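Side-chain contacts in AmbC (Sorangium cellulosum, PDB 5O15), which acts as a bifunctional dehydratase-cyclase domain of a polyketide synthase, catalysing dehydration and heterocycle formation in ambruticin biosynthesis: residues A216-L221 and A272-A277; A182-G187 and Y191-L196. One frame throughout, in Å; residues are numbered along the deposited sequence.

Interaction 1 of 2, residues A216-L221 and A272-A277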
ATOM      1  N   ALA A 216       3.759  -6.151  -1.602  1.00 12.15           N
ATOM      2  CA  ALA A 216       4.458  -7.138  -2.423  1.00 12.55           C
ATOM      3  C   ALA A 216       4.383  -6.804  -3.903  1.00 11.92           C
ATOM      4  O   ALA A 216       5.308  -7.122  -4.655  1.00 11.89           O
ATOM      5  CB  ALA A 216       3.929  -8.537  -2.103  1.00 13.39           C
ATOM      6  N   ALA A 217       3.292  -6.170  -4.359  1.00 11.63           N
ATOM      7  CA  ALA A 217       3.271  -5.720  -5.740  1.00 12.73           C
ATOM      8  C   ALA A 217       4.354  -4.681  -5.999  1.00 12.60           C
ATOM      9  O   ALA A 217       4.996  -4.681  -7.063  1.00 13.23           O
ATOM     10  CB  ALA A 217       1.900  -5.184  -6.105  1.00 12.95           C
ATOM     11  N   LEU A 218       4.565  -3.781  -5.029  1.00 13.11           N
ATOM     12  CA  LEU A 218       5.652  -2.811  -5.122  1.00 13.30           C
ATOM     13  C   LEU A 218       7.016  -3.494  -5.091  1.00 12.73           C
ATOM     14  O   LEU A 218       7.924  -3.097  -5.828  1.00 14.29           O
ATOM     15  CB  LEU A 218       5.555  -1.789  -3.987  1.00 13.81           C
ATOM     16  CG  LEU A 218       4.220  -1.059  -3.837  1.00 16.32           C
ATOM     17  CD1 LEU A 218       4.342  -0.055  -2.709  1.00 16.76           C
ATOM     18  CD2 LEU A 218       3.821  -0.433  -5.149  1.00 20.97           C
ATOM     19  N   GLN A 219       7.181  -4.512  -4.238  1.00 12.65           N
ATOM     20  CA  GLN A 219       8.434  -5.266  -4.206  1.00 12.88           C
ATOM     21  C   GLN A 219       8.734  -5.863  -5.576  1.00 12.61           C
ATOM     22  O   GLN A 219       9.885  -5.871  -6.017  1.00 12.45           O
ATOM     23  CB  GLN A 219       8.347  -6.382  -3.169  1.00 13.11           C
ATOM     24  CG  GLN A 219       8.236  -5.932  -1.721  1.00 14.09           C
ATOM     25  CD  GLN A 219       7.649  -7.014  -0.855  1.00 13.45           C
ATOM     26  OE1 GLN A 219       7.901  -8.201  -1.092  1.00 13.26           O
ATOM     27  NE2 GLN A 219       6.835  -6.626   0.135  1.00 13.92           N
ATOM     28  N   ALA A 220       7.711  -6.416  -6.240  1.00 12.05           N
ATOM     29  CA  ALA A 220       7.939  -7.032  -7.543  1.00 13.31           C
ATOM     30  C   ALA A 220       8.418  -5.995  -8.541  1.00 12.54           C
ATOM     31  O   ALA A 220       9.354  -6.245  -9.315  1.00 14.01           O
ATOM     32  CB  ALA A 220       6.649  -7.696  -8.025  1.00 12.87           C
ATOM     33  N   LEU A 221       7.775  -4.826  -8.547  1.00 13.81           N
ATOM     34  CA  LEU A 221       8.200  -3.736  -9.396  1.00 15.95           C
ATOM     35  C   LEU A 221       9.641  -3.321  -9.106  1.00 14.52           C
ATOM     36  O   LEU A 221      10.449  -3.149 -10.021  1.00 15.92           O
ATOM     37  CB  LEU A 221       7.252  -2.570  -9.178  1.00 20.22           C
ATOM     38  CG  LEU A 221       7.666  -1.284  -9.865  1.00 24.19           C
ATOM     39  CD1 LEU A 221       7.743  -1.495 -11.369  1.00 26.15           C
ATOM     40  CD2 LEU A 221       6.694  -0.209  -9.562  1.00 28.38           C
ATOM     41  N   ALA A 272       3.242   3.380 -12.063  1.00 15.87           N
ATOM     42  CA  ALA A 272       2.698   2.139 -12.583  1.00 14.62           C
ATOM     43  C   ALA A 272       1.236   2.016 -12.166  1.00 13.93           C
ATOM     44  O   ALA A 272       0.794   2.636 -11.208  1.00 16.35           O
ATOM     45  CB  ALA A 272       3.492   0.947 -12.062  1.00 15.72           C
ATOM     46  N   SER A 273       0.502   1.162 -12.878  1.00 13.40           N
ATOM     47  CA  SER A 273      -0.798   0.662 -12.452  1.00 13.51           C
ATOM     48  C   SER A 273      -0.615  -0.726 -11.856  1.00 11.90           C
ATOM     49  O   SER A 273       0.353  -1.438 -12.172  1.00 12.78           O
ATOM     50  CB  SER A 273      -1.786   0.583 -13.632  1.00 16.77           C
ATOM     51  OG  SER A 273      -1.343  -0.374 -14.596  1.00 17.64           O
ATOM     52  N   ILE A 274      -1.546  -1.121 -11.003  1.00 12.31           N
ATOM     53  CA  ILE A 274      -1.501  -2.426 -10.348  1.00 12.48           C
ATOM     54  C   ILE A 274      -2.854  -3.076 -10.475  1.00 12.53           C
ATOM     55  O   ILE A 274      -3.868  -2.463 -10.102  1.00 14.42           O
ATOM     56  CB  ILE A 274      -1.124  -2.322  -8.859  1.00 13.29           C
ATOM     57  CG1 ILE A 274       0.230  -1.656  -8.685  1.00 14.80           C
ATOM     58  CG2 ILE A 274      -1.172  -3.693  -8.181  1.00 14.31           C
ATOM     59  CD1 ILE A 274       0.570  -1.297  -7.251  1.00 16.53           C
ATOM     60  N   GLU A 275      -2.888  -4.314 -10.933  1.00 12.21           N
ATOM     61  CA  GLU A 275      -4.105  -5.098 -10.975  1.00 12.39           C
ATOM     62  C   GLU A 275      -3.850  -6.408 -10.253  1.00 11.38           C
ATOM     63  O   GLU A 275      -2.816  -7.043 -10.483  1.00 12.07           O
ATOM     64  CB  GLU A 275      -4.545  -5.367 -12.404  1.00 14.50           C
ATOM     65  CG  GLU A 275      -4.861  -4.130 -13.223  1.00 15.98           C
ATOM     66  CD  GLU A 275      -4.775  -4.514 -14.673  1.00 21.64           C
ATOM     67  OE1 GLU A 275      -5.598  -5.345 -15.112  1.00 21.94           O
ATOM     68  OE2 GLU A 275      -3.804  -4.090 -15.350  1.00 24.68           O
ATOM     69  N   LEU A 276      -4.792  -6.829  -9.420  1.00 11.44           N
ATOM     70  CA  LEU A 276      -4.654  -8.026  -8.596  1.00 11.56           C
ATOM     71  C   LEU A 276      -5.817  -8.969  -8.841  1.00 11.36           C
ATOM     72  O   LEU A 276      -6.975  -8.541  -8.882  1.00 11.91           O
ATOM     73  CB  LEU A 276      -4.601  -7.633  -7.118  1.00 12.69           C
ATOM     74  CG  LEU A 276      -3.504  -6.630  -6.761  1.00 13.17           C
ATOM     75  CD1 LEU A 276      -3.597  -6.183  -5.322  1.00 17.01           C
ATOM     76  CD2 LEU A 276      -2.113  -7.201  -7.023  1.00 14.01           C
ATOM     77  N   ALA A 277      -5.495 -10.252  -8.973  1.00 10.88           N
ATOM     78  CA  ALA A 277      -6.447 -11.314  -9.209  1.00 10.97           C
ATOM     79  C   ALA A 277      -6.303 -12.412  -8.165  1.00 11.28           C
ATOM     80  O   ALA A 277      -5.196 -12.735  -7.725  1.00 12.81           O
ATOM     81  CB  ALA A 277      -6.241 -11.904 -10.607  1.00 12.11           C
TER
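A217, L218 and L221 meet A272 and I274 through aliphatic carbons alone, with no ring, amide or carboxylate between them. W242 on strand 236-247 touches both L218 and I274. The contact belongs to the double hotdog fold: a helix, here 211-225, lies against a curved antiparallel sheet. The axis of helix 216-221 runs at 127° to strand 272-277, with 10.1 Å between them at closest approach.

I274 is the central residue. Its two branches reach different residues of the helix. CG2 is anti to the backbone N and meets the methyl of A217, with 4.0 Å between I274 CG2 and A217 CB. The other branch starts beside the backbone N (chi1 -59°) and is extended beyond it (chi2 170°). This carries CD1 up to L218, where I274 CD1 and L218 CD2 are 4.0 Å apart. The side chains of L218 and I274 cross at about a right angle. Of the two L218 methyls, CD2 does the touching.

No hydrogen bond links the two segments, and all five touching residues are buried. S273 and E275 point to the other face of the sheet. There the E275 carboxylate makes a salt bridge with R258 and accepts a hydrogen bond from W147 NE1. Strand 254-261 adds further cover, with V261 against L221 and V259 against A272.

Towards the helix C terminus the contact ends in a single methyl pair: L221 CD2 lies 4.2 Å from A272 CB.

Interaction 2 of 2, residues A182-G187 and Y191-L196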
ATOM      1  N   ALA A 182       7.407 -15.271  -7.216  1.00 12.28           N
ATOM      2  CA  ALA A 182       7.931 -15.412  -8.572  1.00 12.70           C
ATOM      3  C   ALA A 182       7.473 -14.201  -9.368  1.00 11.83           C
ATOM      4  O   ALA A 182       6.427 -13.625  -9.066  1.00 11.89           O
ATOM      5  CB  ALA A 182       7.399 -16.680  -9.237  1.00 14.34           C
ATOM      6  N   ALA A 183       8.235 -13.803 -10.374  1.00 12.61           N
ATOM      7  CA  ALA A 183       7.864 -12.667 -11.208  1.00 12.10           C
ATOM      8  C   ALA A 183       8.498 -12.824 -12.588  1.00 11.93           C
ATOM      9  O   ALA A 183       9.537 -13.475 -12.756  1.00 12.88           O
ATOM     10  CB  ALA A 183       8.286 -11.347 -10.552  1.00 13.89           C
ATOM     11  N   TRP A 184       7.892 -12.177 -13.566  1.00 12.83           N
ATOM     12  CA  TRP A 184       8.314 -12.181 -14.954  1.00 12.93           C
ATOM     13  C   TRP A 184       7.932 -10.845 -15.565  1.00 13.73           C
ATOM     14  O   TRP A 184       7.112 -10.101 -15.017  1.00 14.08           O
ATOM     15  CB  TRP A 184       7.588 -13.255 -15.753  1.00 13.93           C
ATOM     16  CG  TRP A 184       7.718 -14.645 -15.234  1.00 14.41           C
ATOM     17  CD1 TRP A 184       8.580 -15.587 -15.689  1.00 15.14           C
ATOM     18  CD2 TRP A 184       6.959 -15.265 -14.181  1.00 14.10           C
ATOM     19  NE1 TRP A 184       8.401 -16.769 -14.999  1.00 16.71           N
ATOM     20  CE2 TRP A 184       7.424 -16.586 -14.056  1.00 15.25           C
ATOM     21  CE3 TRP A 184       5.922 -14.829 -13.344  1.00 15.58           C
ATOM     22  CZ2 TRP A 184       6.884 -17.488 -13.143  1.00 17.60           C
ATOM     23  CZ3 TRP A 184       5.380 -15.731 -12.424  1.00 16.72           C
ATOM     24  CH2 TRP A 184       5.872 -17.051 -12.336  1.00 16.91           C
ATOM     25  N   ARG A 185       8.465 -10.557 -16.739  1.00 16.31           N
ATOM     26  CA  ARG A 185       8.103  -9.357 -17.452  1.00 17.59           C
ATOM     27  C   ARG A 185       7.827  -9.634 -18.914  1.00 16.32           C
ATOM     28  O   ARG A 185       8.471 -10.477 -19.540  1.00 17.10           O
ATOM     29  CB  ARG A 185       9.141  -8.293 -17.281  1.00 25.41           C
ATOM     30  CG  ARG A 185      10.415  -8.461 -17.990  1.00 30.49           C
ATOM     31  CD  ARG A 185      11.336  -7.317 -17.548  1.00 32.99           C
ATOM     32  NE  ARG A 185      10.649  -6.036 -17.698  1.00 31.80           N
ATOM     33  CZ  ARG A 185      10.796  -4.970 -16.911  1.00 32.16           C
ATOM     34  NH1 ARG A 185      11.626  -4.982 -15.867  1.00 33.29           N
ATOM     35  NH2 ARG A 185      10.086  -3.877 -17.171  1.00 32.14           N
ATOM     36  N   VAL A 186       6.822  -8.937 -19.427  1.00 16.67           N
ATOM     37  CA  VAL A 186       6.566  -8.822 -20.860  1.00 19.99           C
ATOM     38  C   VAL A 186       6.596  -7.327 -21.124  1.00 20.85           C
ATOM     39  O   VAL A 186       5.626  -6.615 -20.811  1.00 22.40           O
ATOM     40  CB  VAL A 186       5.222  -9.428 -21.283  1.00 26.27           C
ATOM     41  CG1 VAL A 186       5.084  -9.394 -22.796  1.00 29.93           C
ATOM     42  CG2 VAL A 186       5.069 -10.847 -20.774  1.00 26.99           C
ATOM     43  N   GLY A 187       7.718  -6.827 -21.629  1.00 24.70           N
ATOM     44  CA  GLY A 187       7.797  -5.402 -21.912  1.00 25.93           C
ATOM     45  C   GLY A 187       7.610  -4.606 -20.629  1.00 23.81           C
ATOM     46  O   GLY A 187       8.291  -4.842 -19.624  1.00 27.89           O
ATOM     47  N   TYR A 191       4.494  -9.375 -14.187  1.00 12.18           N
ATOM     48  CA  TYR A 191       3.535 -10.346 -13.711  1.00 12.13           C
ATOM     49  C   TYR A 191       4.141 -11.047 -12.509  1.00 12.29           C
ATOM     50  O   TYR A 191       5.310 -11.451 -12.562  1.00 15.30           O
ATOM     51  CB  TYR A 191       3.205 -11.361 -14.819  1.00 12.57           C
ATOM     52  CG  TYR A 191       2.472 -10.700 -15.960  1.00 13.27           C
ATOM     53  CD1 TYR A 191       1.128 -10.454 -15.836  1.00 13.92           C
ATOM     54  CD2 TYR A 191       3.113 -10.269 -17.110  1.00 15.21           C
ATOM     55  CE1 TYR A 191       0.421  -9.820 -16.831  1.00 16.06           C
ATOM     56  CE2 TYR A 191       2.406  -9.611 -18.127  1.00 16.94           C
ATOM     57  CZ  TYR A 191       1.058  -9.401 -17.973  1.00 17.53           C
ATOM     58  OH  TYR A 191       0.310  -8.749 -18.943  1.00 21.75           O
ATOM     59  N   ALA A 192       3.387 -11.224 -11.435  1.00 11.08           N
ATOM     60  CA  ALA A 192       3.972 -11.809 -10.236  1.00 11.42           C
ATOM     61  C   ALA A 192       2.967 -12.625  -9.457  1.00 10.67           C
ATOM     62  O   ALA A 192       1.767 -12.326  -9.444  1.00 11.86           O
ATOM     63  CB  ALA A 192       4.591 -10.726  -9.346  1.00 13.00           C
ATOM     64  N   ASP A 193       3.489 -13.654  -8.771  1.00 11.46           N
ATOM     65  CA  ASP A 193       2.776 -14.368  -7.721  1.00 11.66           C
ATOM     66  C   ASP A 193       3.161 -13.750  -6.386  1.00 11.33           C
ATOM     67  O   ASP A 193       4.350 -13.714  -6.042  1.00 12.72           O
ATOM     68  CB  ASP A 193       3.145 -15.849  -7.745  1.00 11.79           C
ATOM     69  CG  ASP A 193       2.616 -16.549  -8.956  1.00 13.07           C
ATOM     70  OD1 ASP A 193       1.396 -16.528  -9.189  1.00 14.61           O
ATOM     71  OD2 ASP A 193       3.375 -17.200  -9.684  1.00 18.50           O
ATOM     72  N   LEU A 194       2.153 -13.292  -5.636  1.00 11.19           N
ATOM     73  CA  LEU A 194       2.323 -12.629  -4.350  1.00 11.62           C
ATOM     74  C   LEU A 194       1.715 -13.502  -3.262  1.00 12.26           C
ATOM     75  O   LEU A 194       0.633 -14.055  -3.435  1.00 12.71           O
ATOM     76  CB  LEU A 194       1.614 -11.278  -4.335  1.00 12.26           C
ATOM     77  CG  LEU A 194       1.913 -10.327  -5.495  1.00 12.73           C
ATOM     78  CD1 LEU A 194       1.172  -9.008  -5.278  1.00 13.73           C
ATOM     79  CD2 LEU A 194       3.395 -10.070  -5.701  1.00 13.29           C
ATOM     80  N   ALA A 195       2.389 -13.613  -2.126  1.00 12.78           N
ATOM     81  CA  ALA A 195       1.830 -14.398  -1.033  1.00 14.05           C
ATOM     82  C   ALA A 195       2.389 -13.899   0.277  1.00 15.10           C
ATOM     83  O   ALA A 195       3.596 -13.678   0.381  1.00 16.48           O
ATOM     84  CB  ALA A 195       2.170 -15.889  -1.169  1.00 14.88           C
ATOM     85  N   LEU A 196       1.502 -13.703   1.246  1.00 17.91           N
ATOM     86  CA  LEU A 196       1.934 -13.366   2.587  1.00 19.28           C
ATOM     87  C   LEU A 196       2.702 -14.546   3.191  1.00 18.51           C
ATOM     88  O   LEU A 196       2.303 -15.716   3.038  1.00 18.07           O
ATOM     89  CB  LEU A 196       0.731 -13.063   3.475  1.00 20.62           C
ATOM     90  CG  LEU A 196      -0.070 -11.764   3.200  1.00 22.87           C
ATOM     91  CD1 LEU A 196      -1.329 -11.713   4.023  1.00 26.00           C
ATOM     92  CD2 LEU A 196       0.720 -10.563   3.539  1.00 22.41           C
TER
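W184 and D193 sit diagonally across an antiparallel beta hairpin and meet edge to carboxylate. The indole edge points at D193 OD2, which lies in the ring plane, 3.6 Å from W184 CH2. Ring and carboxylate planes are 88° apart. The same OD2 accepts a hydrogen bond from W152 NE1, while OD1 forms a salt bridge with R256, so both oxygens of this carboxylate are held.

Towards the turn, V186 meets Y191 obliquely. With V186 CG1 anti to the backbone N (chi1 -175°), V186 CG2 stands beside that N and lies 4.0 Å from Y191 CE2. Y191 OH is hydrogen-bonded to R258 NE. On the other face of the sheet, A183 and A192 form a non-hydrogen-bonded pair, with their CB atoms 3.9 Å apart.

W184 and Y191 exchange two backbone hydrogen bonds. D193 N adds a third, to A182 O at 3.0 Å. At the hairpin end R185 reaches forward to the turn: NE and NH2 both grip G187 O side-on, in the guanidinium plane.

Strand 158-160 pairs with 180-186 on its outer side, and strand 254-261 pairs with 189-195. Helix 211-225 packs on the A183/A192 face, with A220 on A192; A224 of this helix also touches R185.

In the fold
Interaction 2 comes first along the chain. It closes the short hairpin turn between strands 180-186 and 189-195. The chain then enters helix 211-225, which opens interaction 1. That contact closes a loop of 50 residues, carrying strands 236-247 and 254-261, when strand 269-277 reaches the helix. The two contacts are in series; they neither nest nor cross. The centres of interactions 1 and 2 are about 8 Å apart, and the two contacts touch. L194 of the hairpin packs on A216, A217 and L276. Helix 211-225 is thus shared: the hairpin and strand 269-277 both pack on it, with strand 254-261 between them in the strand order.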